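Local structure of vaginolysin (Gardnerella vaginalis, 5IMY) at residues 86-91 / 137-142. The protein belongs to the cholesterol-dependent cytolysins and, as a secreted toxin, probably binds cholesterol in host membranes and lyses the cell. Residues are numbered along the deposited sequence; the frame is centred on the assembly and turned at random.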
loop_
_atom_site.group_PDB
_atom_site.type_symbol
_atom_site.label_atom_id
_atom_site.label_comp_id
_atom_site.label_asym_id
_atom_site.label_seq_id
_atom_site.Cartn_x
_atom_site.Cartn_y
_atom_site.Cartn_z
ATOM N N ASP A 86 -42.848 19.286 -1.761
ATOM C CA ASP A 86 -43.500 19.998 -0.667
ATOM C C ASP A 86 -45.017 19.934 -0.783
ATOM O O ASP A 86 -45.719 20.005 0.231
ATOM C CB ASP A 86 -43.032 21.457 -0.643
ATOM C CG ASP A 86 -43.459 22.187 0.615
ATOM O OD1 ASP A 86 -43.492 21.555 1.691
ATOM O OD2 ASP A 86 -43.759 23.398 0.531
ATOM N N ASP A 87 -45.538 19.795 -2.005
ATOM C CA ASP A 87 -46.983 19.717 -2.200
ATOM C C ASP A 87 -47.592 18.530 -1.466
ATOM O O ASP A 87 -48.725 18.618 -0.979
ATOM C CB ASP A 87 -47.307 19.620 -3.691
ATOM C CG ASP A 87 -47.351 20.973 -4.372
ATOM O OD1 ASP A 87 -47.865 21.933 -3.761
ATOM O OD2 ASP A 87 -46.874 21.074 -5.522
ATOM N N ARG A 88 -46.866 17.417 -1.376
ATOM C CA ARG A 88 -47.414 16.170 -0.861
ATOM C C ARG A 88 -46.775 15.736 0.450
ATOM O O ARG A 88 -46.998 14.604 0.890
ATOM C CB ARG A 88 -47.251 15.061 -1.900
ATOM C CG ARG A 88 -47.803 15.426 -3.267
ATOM C CD ARG A 88 -46.743 15.406 -4.357
ATOM N NE ARG A 88 -47.169 14.569 -5.473
ATOM C CZ ARG A 88 -46.763 14.718 -6.729
ATOM N NH1 ARG A 88 -45.921 15.690 -7.058
ATOM N NH2 ARG A 88 -47.214 13.894 -7.665
ATOM N N VAL A 89 -45.988 16.599 1.083
ATOM C CA VAL A 89 -45.314 16.274 2.332
ATOM C C VAL A 89 -45.929 17.138 3.420
ATOM O O VAL A 89 -45.721 18.357 3.457
ATOM C CB VAL A 89 -43.798 16.489 2.239
ATOM C CG1 VAL A 89 -43.138 16.257 3.595
ATOM C CG2 VAL A 89 -43.206 15.558 1.197
ATOM N N TYR A 90 -46.692 16.508 4.307
ATOM C CA TYR A 90 -47.218 17.184 5.478
ATOM C C TYR A 90 -47.446 16.149 6.562
ATOM O O TYR A 90 -47.667 14.972 6.254
ATOM C CB TYR A 90 -48.525 17.933 5.173
ATOM C CG TYR A 90 -49.576 17.128 4.434
ATOM C CD1 TYR A 90 -50.562 16.434 5.121
ATOM C CD2 TYR A 90 -49.590 17.083 3.045
ATOM C CE1 TYR A 90 -51.528 15.707 4.445
ATOM C CE2 TYR A 90 -50.547 16.363 2.363
ATOM C CZ TYR A 90 -51.512 15.677 3.063
ATOM O OH TYR A 90 -52.466 14.960 2.379
ATOM N N PRO A 91 -47.372 16.542 7.836
ATOM C CA PRO A 91 -47.722 15.604 8.910
ATOM C C PRO A 91 -49.095 14.991 8.688
ATOM O O PRO A 91 -50.083 15.718 8.552
ATOM C CB PRO A 91 -47.688 16.482 10.169
ATOM C CG PRO A 91 -46.779 17.613 9.821
ATOM C CD PRO A 91 -46.949 17.854 8.354
ATOM N N PRO A 137 -57.286 16.132 7.253
ATOM C CA PRO A 137 -55.979 16.734 6.959
ATOM C C PRO A 137 -55.691 16.754 5.464
ATOM O O PRO A 137 -55.849 15.747 4.770
ATOM C CB PRO A 137 -54.996 15.824 7.703
ATOM C CG PRO A 137 -55.681 14.504 7.738
ATOM C CD PRO A 137 -57.149 14.804 7.873
ATOM N N THR A 138 -55.266 17.918 4.977
ATOM C CA THR A 138 -54.761 18.086 3.622
ATOM C C THR A 138 -53.533 18.986 3.704
ATOM O O THR A 138 -53.168 19.471 4.779
ATOM C CB THR A 138 -55.837 18.659 2.685
ATOM O OG1 THR A 138 -55.224 19.134 1.480
ATOM C CG2 THR A 138 -56.599 19.799 3.350
ATOM N N LYS A 139 -52.874 19.205 2.564
ATOM C CA LYS A 139 -51.661 20.017 2.571
ATOM C C LYS A 139 -51.932 21.400 3.152
ATOM O O LYS A 139 -51.213 21.865 4.043
ATOM C CB LYS A 139 -51.086 20.129 1.157
ATOM C CG LYS A 139 -49.868 21.049 1.049
ATOM C CD LYS A 139 -48.757 20.646 2.014
ATOM C CE LYS A 139 -47.550 21.562 1.887
ATOM N NZ LYS A 139 -46.335 20.987 2.532
ATOM N N SER A 140 -52.974 22.074 2.658
ATOM C CA SER A 140 -53.265 23.429 3.115
ATOM C C SER A 140 -53.861 23.438 4.516
ATOM O O SER A 140 -53.622 24.376 5.285
ATOM C CB SER A 140 -54.215 24.116 2.135
ATOM O OG SER A 140 -55.485 23.486 2.133
ATOM N N SER A 141 -54.638 22.411 4.866
ATOM C CA SER A 141 -55.252 22.362 6.188
ATOM C C SER A 141 -54.215 22.065 7.262
ATOM O O SER A 141 -54.304 22.580 8.382
ATOM C CB SER A 141 -56.363 21.313 6.215
ATOM O OG SER A 141 -56.934 21.209 7.507
ATOM N N VAL A 142 -53.230 21.227 6.942
ATOM C CA VAL A 142 -52.172 20.926 7.899
ATOM C C VAL A 142 -51.173 22.075 7.974
ATOM O O VAL A 142 -50.708 22.434 9.061
ATOM C CB VAL A 142 -51.493 19.595 7.528
ATOM C CG1 VAL A 142 -50.226 19.382 8.346
ATOM C CG2 VAL A 142 -52.463 18.437 7.744
#
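Lys139 reaches across from the first turn of helix 139-158 and pushes its ammonium group into the loop 86-91, where three oxygens take it up. Lys139 NZ donates to Asp86 O at 2.6 Å and to Val89 O at 2.9 Å. The third bond, the salt bridge from Lys139 NZ to Asp86 OD1, measures 3.0 Å, and here NZ sits well above the carboxylate plane, 64° out of it. NZ meets both carbonyls at C=O...N angles of about 150° but off their planes, more so at Val89, and the bond to Asp86 O is crowded by Lys139 CE, which lies 2.9 Å from the same Asp86 O. With three acceptors around it the ammonium is well satisfied, and the carboxylate would probably help to keep it charged.

On its way there the lysine chain is extended except for a bend at the second torsion, and Lys139 CG passes 3.4 Å from Asp87 O. The root of the same residue lies on Tyr90: Lys139 CA stands over the ring face in a CH-pi contact, 4.0 Å from the centroid. The peptide between Thr138 and Lys139 shares that face, with Thr138 C above the ring centre. Tyr90 gets there with CG between its backbone N and carbonyl carbon (chi1 49°), turning the ring against the start of the helix.

Beyond the ring, Val142, one turn further along, touches Tyr90 CD1 with CG2 and Pro91 CD with CG1, the latter at 3.6 Å. A backbone bond from Val142 N to Thr138 O closes this first helical turn, with Thr138 at the N-cap position. Outward again, Leu118 of strand 116-120 packs on both Pro91 and Val142, while Asp86 rests on Val81 and Pro347. The contact thus joins the N-terminal end of helix 139-158 to the loop linking strands 79-80 and 94-96, alongside the large antiparallel sheet of the thiol-activated cytolysin fold.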